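PDB 3R4V: putative uncharacterized protein from Pseudomonas phage 201phi2-1, which is of unknown function but belongs to the phage tubulin-like family and is seen with guanosine-5'-diphosphate bound. Local coordinates for residues A81-V86 / L177-N182; G184-H189 / S228-Y233; V191-W194 / D199-N202; H212-T215 / D219-N222; V240-P245 / Q264-I269. All blocks are in the same frame, centred on the assembly; numbering follows the deposited sequence. Where two conformers were deposited one is given.

Interaction 1 of 5, residues A81-V86 / L177-N182; sequences ADFYIV and LLVNQN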
# COMPACT_ATOMS: atom_id res chain seq x y z
N ALA A 81 17.27 -6.12 -2.74
CA ALA A 81 16.66 -7.22 -2.00
C ALA A 81 15.92 -8.17 -2.92
O ALA A 81 15.53 -7.81 -4.03
CB ALA A 81 15.73 -6.68 -0.92
N ASP A 82 15.73 -9.40 -2.45
CA ASP A 82 14.99 -10.40 -3.20
C ASP A 82 13.48 -10.13 -3.23
O ASP A 82 12.77 -10.65 -4.10
CB ASP A 82 15.24 -11.80 -2.62
CG ASP A 82 16.65 -12.30 -2.92
OD1 ASP A 82 17.23 -11.88 -3.95
OD2 ASP A 82 17.18 -13.11 -2.11
N PHE A 83 12.99 -9.34 -2.29
CA PHE A 83 11.58 -8.99 -2.25
C PHE A 83 11.42 -7.68 -1.51
O PHE A 83 12.23 -7.35 -0.65
CB PHE A 83 10.79 -10.11 -1.54
CG PHE A 83 9.30 -10.04 -1.74
CD1 PHE A 83 8.70 -10.65 -2.84
CD2 PHE A 83 8.50 -9.40 -0.83
CE1 PHE A 83 7.33 -10.60 -3.03
CE2 PHE A 83 7.12 -9.34 -1.01
CZ PHE A 83 6.53 -9.95 -2.10
N TYR A 84 10.40 -6.89 -1.86
CA TYR A 84 10.15 -5.65 -1.13
C TYR A 84 8.69 -5.57 -0.69
O TYR A 84 7.80 -6.11 -1.33
CB TYR A 84 10.46 -4.40 -1.97
CG TYR A 84 11.85 -4.37 -2.59
CD1 TYR A 84 12.85 -3.54 -2.06
CD2 TYR A 84 12.15 -5.14 -3.70
CE1 TYR A 84 14.13 -3.50 -2.64
CE2 TYR A 84 13.42 -5.10 -4.28
CZ TYR A 84 14.40 -4.28 -3.74
OH TYR A 84 15.64 -4.25 -4.33
N ILE A 85 8.46 -4.87 0.40
CA ILE A 85 7.10 -4.56 0.81
C ILE A 85 7.01 -3.05 0.95
O ILE A 85 7.86 -2.44 1.59
CB ILE A 85 6.78 -5.22 2.16
CG1 ILE A 85 6.93 -6.75 2.03
CG2 ILE A 85 5.39 -4.82 2.66
CD1 ILE A 85 6.88 -7.50 3.34
N VAL A 86 5.99 -2.44 0.34
CA VAL A 86 5.82 -0.99 0.42
C VAL A 86 4.50 -0.65 1.12
O VAL A 86 3.50 -1.30 0.87
CB VAL A 86 5.76 -0.37 -0.97
CG1 VAL A 86 5.88 1.15 -0.86
CG2 VAL A 86 6.87 -0.94 -1.84
N LEU A 177 7.12 -13.71 6.38
CA LEU A 177 7.23 -15.16 6.57
C LEU A 177 7.28 -15.87 5.22
O LEU A 177 8.16 -16.69 4.95
CB LEU A 177 6.05 -15.67 7.39
CG LEU A 177 5.85 -17.18 7.42
CD1 LEU A 177 6.99 -17.83 8.19
CD2 LEU A 177 4.49 -17.52 8.03
N LEU A 178 6.32 -15.53 4.36
CA LEU A 178 6.25 -16.09 3.01
C LEU A 178 7.60 -16.06 2.30
O LEU A 178 8.01 -17.06 1.70
CB LEU A 178 5.20 -15.35 2.17
CG LEU A 178 5.14 -15.71 0.68
CD1 LEU A 178 4.74 -17.17 0.50
CD2 LEU A 178 4.17 -14.79 -0.10
N VAL A 179 8.27 -14.91 2.35
CA VAL A 179 9.50 -14.69 1.57
C VAL A 179 10.79 -14.95 2.38
O VAL A 179 11.87 -14.52 1.98
CB VAL A 179 9.49 -13.29 0.89
CG1 VAL A 179 8.20 -13.12 0.10
CG2 VAL A 179 9.59 -12.19 1.93
N ASN A 180 10.67 -15.68 3.49
CA ASN A 180 11.85 -15.96 4.32
C ASN A 180 12.78 -17.08 3.80
O ASN A 180 13.80 -17.38 4.41
CB ASN A 180 11.44 -16.21 5.79
CG ASN A 180 11.01 -17.67 6.06
OD1 ASN A 180 10.98 -18.52 5.17
ND2 ASN A 180 10.68 -17.95 7.32
N GLN A 181 12.41 -17.68 2.67
CA GLN A 181 13.28 -18.60 1.92
C GLN A 181 13.58 -19.89 2.66
O GLN A 181 14.52 -20.61 2.31
CB GLN A 181 14.57 -17.90 1.47
CG GLN A 181 14.33 -16.66 0.59
CD GLN A 181 15.61 -16.02 0.08
OE1 GLN A 181 16.67 -16.64 0.05
NE2 GLN A 181 15.51 -14.76 -0.34
N ASN A 182 12.77 -20.19 3.67
CA ASN A 182 12.99 -21.35 4.52
C ASN A 182 11.94 -22.45 4.34
O ASN A 182 11.89 -23.41 5.12
CB ASN A 182 13.07 -20.90 5.99
CG ASN A 182 13.39 -22.03 6.94
OD1 ASN A 182 14.43 -22.67 6.83
ND2 ASN A 182 12.50 -22.28 7.90
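Two side-chain pairs, one apolar and one polar, join F83 and D82 of residues 81-86 to V179 and Q181 of residues 177-182. The apolar pair is a CH-pi contact: the methyl CG1 of V179 stands almost squarely over the F83 ring, 3.7 Å from its centroid and 10° off the ring normal. With so central a position CG1 is nearly equidistant from most of the ring carbons, while the second methyl, CG2, grazes only CD2 at the rim. The phenyl reaches this methyl because its CG lies anti to the backbone N (chi1 -165°).

The polar pair lies on a partly exposed side. NE2 of Q181 donates to OD2 of D82 at 2.9 Å, with an N-H...O angle of 149°. The acceptor lies near the glutamine amide plane, and NE2 meets OD2 on its anti side, somewhat out of the carboxylate plane. Q181 itself has left-handed backbone angles in the turn that follows V179, and it lies inside an Asx turn, N180 OD1 accepting from N182 N at 2.9 Å.

The whole contact sits where helix 161-178 ends, V179 being the first residue to leave helical geometry, against the entry to strand 84-89. V191 of helix 188-195 touches both F83 and V179, and V175 of helix 161-178 packs on the same ring.

Interaction 2 of 5, residues G184-H189 / S228-Y233; sequences GRLDVH and SQLSLY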
# COMPACT_ATOMS: atom_id res chain seq x y z
N GLY A 184 10.01 -25.57 2.27
CA GLY A 184 10.24 -26.62 1.30
C GLY A 184 9.50 -26.34 0.01
O GLY A 184 8.37 -25.85 0.03
N ARG A 185 10.16 -26.63 -1.11
CA ARG A 185 9.55 -26.51 -2.44
C ARG A 185 9.44 -25.08 -2.98
O ARG A 185 9.13 -24.88 -4.15
CB ARG A 185 8.19 -27.21 -2.48
CG ARG A 185 8.29 -28.72 -2.36
CD ARG A 185 7.00 -29.35 -1.85
NE ARG A 185 5.87 -29.12 -2.75
CZ ARG A 185 4.65 -29.59 -2.53
NH1 ARG A 185 4.41 -30.32 -1.44
NH2 ARG A 185 3.68 -29.33 -3.39
N LEU A 186 9.70 -24.09 -2.13
CA LEU A 186 9.47 -22.70 -2.53
C LEU A 186 10.77 -21.91 -2.75
O LEU A 186 11.55 -21.68 -1.83
CB LEU A 186 8.58 -21.99 -1.51
CG LEU A 186 8.00 -20.66 -1.99
CD1 LEU A 186 6.95 -20.90 -3.06
CD2 LEU A 186 7.41 -19.88 -0.82
N ASP A 187 10.92 -21.45 -3.99
CA ASP A 187 12.10 -20.78 -4.51
C ASP A 187 11.94 -19.26 -4.46
O ASP A 187 10.82 -18.75 -4.32
CB ASP A 187 12.25 -21.18 -5.98
CG ASP A 187 13.68 -21.39 -6.38
OD1 ASP A 187 14.54 -20.63 -5.92
OD2 ASP A 187 13.93 -22.32 -7.17
N VAL A 188 13.04 -18.53 -4.59
CA VAL A 188 12.95 -17.09 -4.81
C VAL A 188 12.31 -16.84 -6.17
O VAL A 188 11.58 -15.86 -6.36
CB VAL A 188 14.32 -16.40 -4.77
CG1 VAL A 188 14.18 -14.95 -5.20
CG2 VAL A 188 14.92 -16.47 -3.39
N HIS A 189 12.58 -17.74 -7.11
CA HIS A 189 12.01 -17.62 -8.44
C HIS A 189 10.51 -17.92 -8.45
O HIS A 189 9.76 -17.35 -9.24
CB HIS A 189 12.76 -18.52 -9.43
CG HIS A 189 14.21 -18.19 -9.53
ND1 HIS A 189 15.20 -19.01 -9.01
CD2 HIS A 189 14.85 -17.13 -10.07
CE1 HIS A 189 16.38 -18.46 -9.24
NE2 HIS A 189 16.20 -17.32 -9.88
N SER A 228 -3.22 -15.54 -9.61
CA SER A 228 -1.95 -16.13 -9.22
C SER A 228 -1.97 -16.42 -7.72
O SER A 228 -2.28 -15.54 -6.92
CB SER A 228 -0.81 -15.16 -9.58
OG SER A 228 0.46 -15.70 -9.33
N GLN A 229 -1.61 -17.64 -7.34
CA GLN A 229 -1.88 -18.13 -5.99
C GLN A 229 -0.63 -18.75 -5.40
O GLN A 229 0.06 -19.51 -6.08
CB GLN A 229 -2.95 -19.20 -6.13
CG GLN A 229 -3.81 -19.51 -4.93
CD GLN A 229 -5.04 -20.29 -5.36
OE1 GLN A 229 -5.99 -19.72 -5.89
NE2 GLN A 229 -5.00 -21.61 -5.19
N LEU A 230 -0.34 -18.44 -4.14
CA LEU A 230 0.74 -19.11 -3.42
C LEU A 230 0.18 -19.62 -2.09
O LEU A 230 -0.42 -18.84 -1.36
CB LEU A 230 1.88 -18.13 -3.17
CG LEU A 230 3.31 -18.61 -3.39
CD1 LEU A 230 4.21 -17.44 -3.72
CD2 LEU A 230 3.81 -19.34 -2.15
N SER A 231 0.35 -20.91 -1.80
CA SER A 231 -0.15 -21.49 -0.56
C SER A 231 0.98 -22.04 0.31
O SER A 231 1.88 -22.71 -0.20
CB SER A 231 -1.16 -22.61 -0.85
OG SER A 231 -2.32 -22.08 -1.47
N LEU A 232 0.95 -21.73 1.60
CA LEU A 232 1.88 -22.32 2.56
C LEU A 232 1.13 -23.29 3.47
O LEU A 232 0.06 -22.97 3.97
CB LEU A 232 2.55 -21.25 3.40
CG LEU A 232 3.43 -20.25 2.64
CD1 LEU A 232 4.02 -19.22 3.58
CD2 LEU A 232 4.53 -20.99 1.88
N TYR A 233 1.71 -24.46 3.70
CA TYR A 233 1.10 -25.45 4.59
C TYR A 233 2.10 -25.94 5.61
O TYR A 233 3.24 -26.26 5.27
CB TYR A 233 0.59 -26.66 3.79
CG TYR A 233 -0.58 -26.41 2.86
CD1 TYR A 233 -1.88 -26.43 3.34
CD2 TYR A 233 -0.38 -26.19 1.51
CE1 TYR A 233 -2.96 -26.23 2.49
CE2 TYR A 233 -1.45 -26.00 0.64
CZ TYR A 233 -2.74 -26.01 1.14
OH TYR A 233 -3.81 -25.82 0.31
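No flat group has a face or an edge in the meeting of L186 with L230 and L232; all the touching is done by branched methyls. Planar groups border it: the indole of W194, on helix 188-195, whose CG lies 3.6 Å from the other methyl of L230, CD1, and the ring of F267, on which L232 packs.

L186 is the one residue of 184-189 that reaches the strand 228-233, and it does so with both ends of its fork. Its CD1 meets CD2 of L230 at 3.6 Å, tip to tip, and its CD2 is only a little farther from that same methyl, at 3.9 Å, so the L230 methyl sits against the fork of L186. The second branch, CD2, also touches CD2 of L232, at 4.1 Å. The two strand leucines, two residues apart, therefore share one partner, their side chains on the same side of the sheet. L186 can span them because its CG stands anti to the backbone N (chi1 -165°), sending the fork away from the loop, while the backbones remain well apart: the closest CA atoms, those of L186 and L232, are 9.1 Å from each other.

L178 of helix 161-178 touches all three leucines. Next to L186, D187 occupies the N-cap position of helix 188-195.

With no hydrogen bond between the segments, the contact rests on van der Waals packing and the burial of hydrocarbon, with L186, just before helix 188-195, packed on strand 228-233.

Interaction 3 of 5, residues V191-W194 / D199-N202; sequences VANW and DKHN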
# COMPACT_ATOMS: atom_id res chain seq x y z
N VAL A 191 8.45 -17.20 -5.95
CA VAL A 191 7.84 -15.96 -5.45
C VAL A 191 7.82 -14.89 -6.54
O VAL A 191 6.79 -14.24 -6.75
CB VAL A 191 8.55 -15.44 -4.20
CG1 VAL A 191 8.05 -14.04 -3.83
CG2 VAL A 191 8.36 -16.42 -3.03
N ALA A 192 8.94 -14.72 -7.24
CA ALA A 192 9.03 -13.72 -8.30
C ALA A 192 7.96 -13.96 -9.36
O ALA A 192 7.26 -13.04 -9.77
CB ALA A 192 10.43 -13.70 -8.94
N ASN A 193 7.82 -15.21 -9.80
CA ASN A 193 6.85 -15.52 -10.84
C ASN A 193 5.40 -15.52 -10.38
O ASN A 193 4.49 -15.50 -11.22
CB ASN A 193 7.21 -16.81 -11.55
CG ASN A 193 8.43 -16.64 -12.44
OD1 ASN A 193 8.47 -15.74 -13.29
ND2 ASN A 193 9.43 -17.48 -12.24
N TRP A 194 5.19 -15.56 -9.07
CA TRP A 194 3.86 -15.40 -8.51
C TRP A 194 3.41 -13.95 -8.65
O TRP A 194 2.31 -13.69 -9.12
CB TRP A 194 3.85 -15.81 -7.03
CG TRP A 194 2.69 -15.30 -6.21
CD1 TRP A 194 1.38 -15.64 -6.35
CD2 TRP A 194 2.76 -14.38 -5.12
NE1 TRP A 194 0.62 -14.98 -5.40
CE2 TRP A 194 1.45 -14.20 -4.63
CE3 TRP A 194 3.81 -13.68 -4.50
CZ2 TRP A 194 1.15 -13.35 -3.56
CZ3 TRP A 194 3.52 -12.84 -3.44
CH2 TRP A 194 2.20 -12.68 -2.98
N ASP A 199 5.35 -11.72 -16.51
CA ASP A 199 6.66 -11.99 -17.11
C ASP A 199 6.60 -13.24 -17.98
O ASP A 199 7.16 -13.27 -19.09
CB ASP A 199 7.74 -12.15 -16.03
CG ASP A 199 8.32 -10.83 -15.58
OD1 ASP A 199 7.83 -9.78 -16.03
OD2 ASP A 199 9.27 -10.85 -14.76
N LYS A 200 5.93 -14.28 -17.48
CA LYS A 200 5.83 -15.54 -18.21
C LYS A 200 4.45 -15.76 -18.85
O LYS A 200 4.31 -16.58 -19.76
CB LYS A 200 6.17 -16.72 -17.30
CG LYS A 200 7.57 -16.64 -16.72
CD LYS A 200 7.95 -17.92 -15.98
CE LYS A 200 9.42 -17.92 -15.63
NZ LYS A 200 9.84 -19.20 -14.97
N HIS A 201 3.45 -15.03 -18.37
CA HIS A 201 2.11 -15.08 -18.95
C HIS A 201 1.85 -13.78 -19.68
O HIS A 201 1.12 -12.90 -19.20
CB HIS A 201 1.06 -15.35 -17.87
CG HIS A 201 1.22 -16.67 -17.19
ND1 HIS A 201 0.71 -17.84 -17.70
CD2 HIS A 201 1.87 -17.01 -16.04
CE1 HIS A 201 1.02 -18.85 -16.90
NE2 HIS A 201 1.72 -18.37 -15.89
N ASN A 202 2.45 -13.67 -20.86
CA ASN A 202 2.46 -12.45 -21.66
C ASN A 202 1.11 -12.03 -22.22
O ASN A 202 0.94 -10.90 -22.67
CB ASN A 202 3.45 -12.60 -22.81
CG ASN A 202 3.25 -13.89 -23.58
OD1 ASN A 202 2.41 -13.96 -24.48
ND2 ASN A 202 4.01 -14.92 -23.23
O HOH W 1 5.96 -14.63 -14.62
O HOH W 2 9.80 -12.99 -13.20
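A water-mediated surface contact between N193 and the pair D199 and K200 ties helix 188-195 to the loop that follows it, before strand 208-214. Its centre is the amide oxygen OD1 of N193, which accepts from two waters. One of them, 3.0 Å from N193 OD1, in turn accepts from the backbone N of K200. The other donates both to N193 OD1 and to OD2 of D199, the latter bond being 2.7 Å long. The amide oxygen is thus linked through water to the main chain of K200 and to the side chain of D199, although no direct hydrogen bond crosses between the segments.

Direct touching falls to K200. Its chain, extended beyond CG, runs across the N193 amide at about a right angle, with CE 3.3 Å and CD 3.5 Å from N193 OD1. The ammonium end then comes to lie beside the amide nitrogen: K200 NZ and N193 ND2 are 3.3 Å apart, but both are donors, and they make no bond. What the lysine gives to N193 is mainly its hydrocarbon.

D199 OD2 also forms a salt bridge with R196, close to the end of the helix, and H201 packs on I246. N193 and W194 both touch Y247 of strand 247-252, an outermost strand of the sheet within this chain.

Interaction 4 of 5, residues H212-T215 / D219-N222; sequences HIET and DAEN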
# COMPACT_ATOMS: atom_id res chain seq x y z
N HIS A 212 -4.78 -10.90 -1.56
CA HIS A 212 -5.67 -11.37 -0.50
C HIS A 212 -4.89 -12.38 0.31
O HIS A 212 -4.29 -13.29 -0.26
CB HIS A 212 -6.91 -12.05 -1.09
CG HIS A 212 -7.69 -11.17 -2.00
ND1 HIS A 212 -8.79 -10.45 -1.58
CD2 HIS A 212 -7.54 -10.89 -3.32
CE1 HIS A 212 -9.28 -9.77 -2.61
NE2 HIS A 212 -8.54 -10.02 -3.67
N ILE A 213 -4.90 -12.21 1.63
CA ILE A 213 -4.10 -13.08 2.49
C ILE A 213 -5.05 -13.83 3.42
O ILE A 213 -5.64 -13.23 4.32
CB ILE A 213 -3.06 -12.28 3.31
CG1 ILE A 213 -2.11 -11.50 2.38
CG2 ILE A 213 -2.28 -13.22 4.24
CD1 ILE A 213 -1.27 -10.45 3.11
N GLU A 214 -5.23 -15.13 3.18
CA GLU A 214 -6.28 -15.87 3.85
C GLU A 214 -5.67 -17.04 4.59
O GLU A 214 -4.63 -17.56 4.18
CB GLU A 214 -7.29 -16.40 2.83
CG GLU A 214 -7.81 -15.34 1.87
CD GLU A 214 -8.59 -14.26 2.57
OE1 GLU A 214 -9.07 -14.50 3.70
OE2 GLU A 214 -8.70 -13.16 1.99
N THR A 215 -6.33 -17.46 5.66
CA THR A 215 -5.81 -18.57 6.45
C THR A 215 -6.67 -19.83 6.39
O THR A 215 -6.47 -20.75 7.18
CB THR A 215 -5.63 -18.16 7.92
OG1 THR A 215 -6.88 -17.66 8.42
CG2 THR A 215 -4.58 -17.09 8.04
N ASP A 219 -11.90 -19.41 2.44
CA ASP A 219 -11.74 -17.99 2.20
C ASP A 219 -10.93 -17.75 0.93
O ASP A 219 -11.22 -16.82 0.17
CB ASP A 219 -11.02 -17.31 3.38
CG ASP A 219 -11.86 -17.27 4.65
OD1 ASP A 219 -13.07 -16.97 4.54
OD2 ASP A 219 -11.31 -17.52 5.75
N ALA A 220 -9.90 -18.55 0.71
CA ALA A 220 -9.04 -18.36 -0.45
C ALA A 220 -9.78 -18.71 -1.73
O ALA A 220 -9.64 -18.02 -2.74
CB ALA A 220 -7.75 -19.17 -0.32
N GLU A 221 -10.59 -19.78 -1.68
CA GLU A 221 -11.41 -20.20 -2.83
C GLU A 221 -12.45 -19.16 -3.18
O GLU A 221 -12.91 -19.10 -4.31
CB GLU A 221 -12.17 -21.50 -2.55
CG GLU A 221 -11.33 -22.73 -2.40
CD GLU A 221 -12.18 -23.97 -2.20
OE1 GLU A 221 -13.13 -23.92 -1.37
OE2 GLU A 221 -11.91 -24.99 -2.86
N ASN A 222 -12.83 -18.35 -2.21
CA ASN A 222 -13.84 -17.34 -2.46
C ASN A 222 -13.30 -16.04 -3.08
O ASN A 222 -14.07 -15.12 -3.36
CB ASN A 222 -14.65 -17.05 -1.19
CG ASN A 222 -15.38 -18.30 -0.67
OD1 ASN A 222 -15.67 -19.23 -1.43
ND2 ASN A 222 -15.67 -18.31 0.63
O HOH W 3 -8.83 -16.12 5.97
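One water molecule is gripped by three groups that bring E214 and T215 together with D219. It donates to OE1 of E214 at 2.8 Å and to OD2 of D219 at 2.9 Å, and it accepts from the backbone N of T215, also at 2.9 Å. The water therefore links the end of strand 208-214 to the short helix 217-221; no direct hydrogen bond joins the two segments.

Beside this bridge the hydrocarbon parts touch. The E214 chain is bent at its second torsion (chi2 -63°), which folds the carboxylate back over the start of the opposite segment and lays OE1 against CB of D219 at 3.4 Å. E214 CB rests on D219 CB and comes within 4.0 Å of A220 N. E214 CB and A220 CB are 4.2 Å apart. The A220 side chain also packs on H266 and V268 of strand 264-270 and on F242 of the loop 240-245.

D219 OD2 has a second partner in T216, whose hydroxyl OG1 is hydrogen-bonded to it. The two carboxylates are turned 57° against each other, with E214 OE1 and D219 OD2 4.3 Å apart. Two like charges so near would be expected to repel and perhaps to raise one proton affinity slightly; a water donating to both oxygens probably eases the repulsion.

Interaction 5 of 5, residues V240-P245 / Q264-I269; sequences VAFGTP and QIHFVI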
# COMPACT_ATOMS: atom_id res chain seq x y z
N VAL A 240 -4.36 -29.07 -0.81
CA VAL A 240 -5.41 -29.31 -1.80
C VAL A 240 -5.29 -28.30 -2.93
O VAL A 240 -5.30 -27.09 -2.70
CB VAL A 240 -6.81 -29.20 -1.17
CG1 VAL A 240 -7.87 -29.17 -2.25
CG2 VAL A 240 -7.04 -30.36 -0.21
N ALA A 241 -5.17 -28.80 -4.16
CA ALA A 241 -5.05 -27.92 -5.32
C ALA A 241 -6.40 -27.35 -5.70
O ALA A 241 -7.05 -27.83 -6.62
CB ALA A 241 -4.44 -28.69 -6.49
N PHE A 242 -6.82 -26.31 -4.98
CA PHE A 242 -8.15 -25.73 -5.18
C PHE A 242 -8.10 -24.49 -6.05
O PHE A 242 -7.02 -23.98 -6.37
CB PHE A 242 -8.75 -25.36 -3.83
CG PHE A 242 -7.97 -24.31 -3.09
CD1 PHE A 242 -8.16 -22.97 -3.38
CD2 PHE A 242 -7.05 -24.66 -2.12
CE1 PHE A 242 -7.45 -22.00 -2.70
CE2 PHE A 242 -6.33 -23.69 -1.45
CZ PHE A 242 -6.53 -22.36 -1.74
N GLY A 243 -9.27 -23.99 -6.44
CA GLY A 243 -9.36 -22.77 -7.21
C GLY A 243 -9.03 -22.94 -8.68
O GLY A 243 -8.72 -24.05 -9.13
N THR A 244 -9.10 -21.84 -9.43
CA THR A 244 -8.80 -21.81 -10.86
C THR A 244 -7.76 -20.75 -11.27
O THR A 244 -7.88 -20.14 -12.34
CB THR A 244 -10.09 -21.54 -11.67
OG1 THR A 244 -10.87 -20.54 -11.01
CG2 THR A 244 -10.91 -22.81 -11.80
N PRO A 245 -6.74 -20.52 -10.44
CA PRO A 245 -5.76 -19.51 -10.85
C PRO A 245 -4.95 -19.97 -12.06
O PRO A 245 -4.88 -21.17 -12.34
CB PRO A 245 -4.84 -19.41 -9.64
CG PRO A 245 -4.91 -20.75 -9.01
CD PRO A 245 -6.33 -21.21 -9.20
N GLN A 264 -1.98 -22.82 7.78
CA GLN A 264 -1.93 -22.63 6.34
C GLN A 264 -2.24 -21.18 6.02
O GLN A 264 -3.04 -20.54 6.71
CB GLN A 264 -2.88 -23.57 5.60
CG GLN A 264 -4.35 -23.31 5.83
CD GLN A 264 -5.22 -24.40 5.21
OE1 GLN A 264 -5.27 -25.53 5.71
NE2 GLN A 264 -5.90 -24.07 4.13
N ILE A 265 -1.56 -20.65 5.00
CA ILE A 265 -1.73 -19.26 4.59
C ILE A 265 -1.75 -19.24 3.07
O ILE A 265 -0.88 -19.86 2.45
CB ILE A 265 -0.57 -18.34 5.10
CG1 ILE A 265 -0.26 -18.60 6.57
CG2 ILE A 265 -0.91 -16.85 4.87
CD1 ILE A 265 1.00 -17.93 7.07
N HIS A 266 -2.74 -18.57 2.49
CA HIS A 266 -2.87 -18.47 1.03
C HIS A 266 -2.78 -17.03 0.61
O HIS A 266 -3.48 -16.18 1.15
CB HIS A 266 -4.22 -19.04 0.59
CG HIS A 266 -4.49 -20.42 1.12
ND1 HIS A 266 -4.00 -21.56 0.52
CD2 HIS A 266 -5.16 -20.83 2.22
CE1 HIS A 266 -4.37 -22.62 1.22
NE2 HIS A 266 -5.07 -22.20 2.26
N PHE A 267 -1.92 -16.77 -0.37
CA PHE A 267 -1.70 -15.41 -0.86
C PHE A 267 -2.24 -15.39 -2.28
O PHE A 267 -1.62 -15.94 -3.19
CB PHE A 267 -0.20 -15.12 -0.84
CG PHE A 267 0.44 -15.26 0.52
CD1 PHE A 267 0.83 -16.50 1.00
CD2 PHE A 267 0.64 -14.15 1.32
CE1 PHE A 267 1.41 -16.62 2.26
CE2 PHE A 267 1.22 -14.26 2.58
CZ PHE A 267 1.60 -15.50 3.05
N VAL A 268 -3.41 -14.81 -2.45
CA VAL A 268 -4.11 -14.90 -3.73
C VAL A 268 -4.17 -13.54 -4.38
O VAL A 268 -4.59 -12.57 -3.76
CB VAL A 268 -5.53 -15.42 -3.54
CG1 VAL A 268 -6.15 -15.76 -4.90
CG2 VAL A 268 -5.53 -16.64 -2.61
N ILE A 269 -3.73 -13.46 -5.63
CA ILE A 269 -3.75 -12.21 -6.37
C ILE A 269 -4.89 -12.26 -7.39
O ILE A 269 -5.00 -13.22 -8.14
CB ILE A 269 -2.40 -11.97 -7.10
CG1 ILE A 269 -1.25 -11.90 -6.09
CG2 ILE A 269 -2.45 -10.70 -7.98
CD1 ILE A 269 0.13 -11.80 -6.70
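F242 and H266 make the tight part of this contact, a T-shaped aromatic pair. The edge of the phenyl points at the face of the imidazole, with planes at 77° and centroids 5.0 Å apart. Two phenyl carbons do the touching: CE2 lies 3.5 Å from H266 CE1, and CZ the same distance from H266 ND1, toward the rim of the ring. A phenylalanine CG set between the backbone N and the carbonyl carbon (chi1 63°) carries the ring in from the loop, and A220 and E221 of helix 217-221 pack against it too.

The rest of 240-245 stands off. The CA atoms of F242 and H266 are 10.9 Å apart, and A241, G243 and T244 are exposed, A241 at the centre of an inverse gamma turn; one ring spans the distance from loop to strand 264-270.

The imidazole is held from both nitrogens. Q264 NE2 donates to H266 NE2 at 2.8 Å, almost in the ring plane, while H266 ND1 is hydrogen-bonded to S231 OG on the adjacent strand. With NE2 accepting, the proton is probably on ND1, consistent with a neutral histidine; bonds at both nitrogens probably hold the ring's rotation, with one face toward F242.

Along the chain interaction 1 closes before the others open; interactions 3 and 4 are nested one after the other inside the loop closed by interaction 2, and interaction 5 follows. Interactions 2 to 5 belong to the tubulin-like C-terminal domain, whose strands continue the mixed sheet that also contains strand 84-89. Interactions 4 and 5 are closest, their centres about 7 Å apart on the neighbouring strands 208-214 and 264-270. Interactions 2 and 5, their centres about 10 Å apart, use the neighbouring strands 228-233 and 264-270, and interactions 2 and 3 share helix 188-195. Interaction 1, its centre about 12 Å from that of interaction 2, packs the entry to strand 84-89 against the turn that ends helix 161-178, beside helix 188-195.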